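Local coordinates for triacylglycerol lipase (Yarrowia lipolytica, PDB 3O0D), which probably hydrolyses the ester bonds of triacylglycerols, as an extracellular, glycosylated yeast lipase of the alpha/beta-hydrolase fold, at residues Ala195-Ala198 against Asn199-Lys203. Sequence-based numbering, arbitrary orientation.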
loop_
_atom_site.group_PDB
_atom_site.type_symbol
_atom_site.label_atom_id
_atom_site.label_comp_id
_atom_site.label_asym_id
_atom_site.label_seq_id
_atom_site.Cartn_x
_atom_site.Cartn_y
_atom_site.Cartn_z
ATOM N N ALA A 195 -6.975 -6.087 -15.973
ATOM C CA ALA A 195 -6.348 -7.422 -16.004
ATOM C C ALA A 195 -4.958 -7.341 -16.633
ATOM O O ALA A 195 -4.003 -7.930 -16.145
ATOM C CB ALA A 195 -7.243 -8.459 -16.700
ATOM N N GLY A 196 -4.813 -6.573 -17.715
ATOM C CA GLY A 196 -3.464 -6.306 -18.207
ATOM C C GLY A 196 -2.484 -5.813 -17.162
ATOM O O GLY A 196 -1.418 -6.406 -17.036
ATOM N N PHE A 197 -2.832 -4.740 -16.427
ATOM C CA PHE A 197 -1.990 -4.181 -15.390
ATOM C C PHE A 197 -1.745 -5.257 -14.295
ATOM O O PHE A 197 -0.600 -5.516 -13.915
ATOM C CB PHE A 197 -2.678 -2.963 -14.797
ATOM C CG PHE A 197 -1.994 -2.396 -13.574
ATOM C CD1 PHE A 197 -0.865 -1.625 -13.664
ATOM C CD2 PHE A 197 -2.499 -2.727 -12.304
ATOM C CE1 PHE A 197 -0.267 -1.107 -12.523
ATOM C CE2 PHE A 197 -1.895 -2.215 -11.087
ATOM C CZ PHE A 197 -0.819 -1.426 -11.193
ATOM N N ALA A 198 -2.809 -5.907 -13.856
ATOM C CA ALA A 198 -2.667 -6.849 -12.698
ATOM C C ALA A 198 -1.691 -7.979 -13.084
ATOM O O ALA A 198 -0.845 -8.365 -12.292
ATOM C CB ALA A 198 -4.039 -7.407 -12.366
ATOM N N ASN A 199 -1.838 -8.552 -14.280
ATOM C CA ASN A 199 -0.999 -9.666 -14.669
ATOM C C ASN A 199 0.431 -9.243 -14.933
ATOM O O ASN A 199 1.378 -10.021 -14.627
ATOM C CB ASN A 199 -1.614 -10.396 -15.860
ATOM C CG ASN A 199 -2.916 -11.106 -15.501
ATOM O OD1 ASN A 199 -3.911 -11.023 -16.241
ATOM N ND2 ASN A 199 -2.924 -11.832 -14.362
ATOM N N TRP A 200 0.609 -8.004 -15.393
ATOM C CA TRP A 200 1.900 -7.483 -15.657
ATOM C C TRP A 200 2.642 -7.245 -14.329
ATOM O O TRP A 200 3.821 -7.639 -14.181
ATOM C CB TRP A 200 1.779 -6.232 -16.508
ATOM C CG TRP A 200 3.107 -5.453 -16.632
ATOM C CD1 TRP A 200 4.167 -5.782 -17.460
ATOM C CD2 TRP A 200 3.475 -4.274 -15.975
ATOM N NE1 TRP A 200 5.158 -4.878 -17.329
ATOM C CE2 TRP A 200 4.779 -3.941 -16.416
ATOM C CE3 TRP A 200 2.857 -3.444 -15.033
ATOM C CZ2 TRP A 200 5.449 -2.793 -15.972
ATOM C CZ3 TRP A 200 3.530 -2.326 -14.584
ATOM C CH2 TRP A 200 4.822 -2.014 -15.040
ATOM N N VAL A 201 1.921 -6.655 -13.344
ATOM C CA VAL A 201 2.451 -6.482 -11.972
ATOM C C VAL A 201 2.846 -7.867 -11.410
ATOM O O VAL A 201 3.930 -7.972 -10.795
ATOM C CB VAL A 201 1.436 -5.807 -11.098
ATOM C CG1 VAL A 201 1.905 -5.893 -9.568
ATOM C CG2 VAL A 201 1.311 -4.333 -11.536
ATOM N N ASP A 202 2.060 -8.904 -11.609
ATOM C CA ASP A 202 2.398 -10.238 -11.054
ATOM C C ASP A 202 3.715 -10.717 -11.752
ATOM O O ASP A 202 4.600 -11.254 -11.136
ATOM C CB ASP A 202 1.310 -11.251 -11.295
ATOM C CG ASP A 202 0.161 -11.184 -10.290
ATOM O OD1 ASP A 202 0.260 -10.328 -9.349
ATOM O OD2 ASP A 202 -0.872 -11.910 -10.473
ATOM N N LYS A 203 3.812 -10.531 -13.081
ATOM C CA LYS A 203 5.062 -10.939 -13.728
ATOM C C LYS A 203 6.242 -10.163 -13.194
ATOM O O LYS A 203 7.317 -10.731 -13.006
ATOM C CB LYS A 203 4.929 -10.723 -15.255
ATOM C CG LYS A 203 3.972 -11.663 -15.881
ATOM C CD LYS A 203 3.941 -11.507 -17.459
ATOM C CE LYS A 203 2.526 -11.696 -17.981
ATOM N NZ LYS A 203 2.326 -12.085 -19.463
#
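V201 lays its CG2 methyl over one face of the F197 ring, one helical turn back: the carbon stands 3.7 Å from the ring centroid and 16° off the ring normal, the geometry of a CH-pi contact. Its closest ring atom is CZ of F197, 3.6 Å from CG2 of V201, which places the methyl toward the rim. With chi1 at 172°, F197 sets CG opposite its own N, and the ring leans forward along the helix to meet that methyl. The backbone is close here too, since V201 N donates to F197 O at 2.8 Å and 173°, an almost straight i to i+4 bond. W200 adds a looser touch, its CE3 lying 4.4 Å from CD1 of F197. An alanine in place of F197 would probably leave the V201 methyl without its aromatic partner and open a gap against L170 and I173. The other flank is thinner and partly exposed: G196 brings no side chain, and between A195 and N199 the side chains come no nearer than 4.2 Å, CB to OD1, although N199 N bonds A195 O. D202, by contrast, is buried, and its OD1 accepts a hydrogen bond from S245 N. Helix 195-206 is the crossover of a beta-alpha-beta unit between strands 183-187 and 222-227, and F197, W200 and V201 face helix 163-177, all three touching I173.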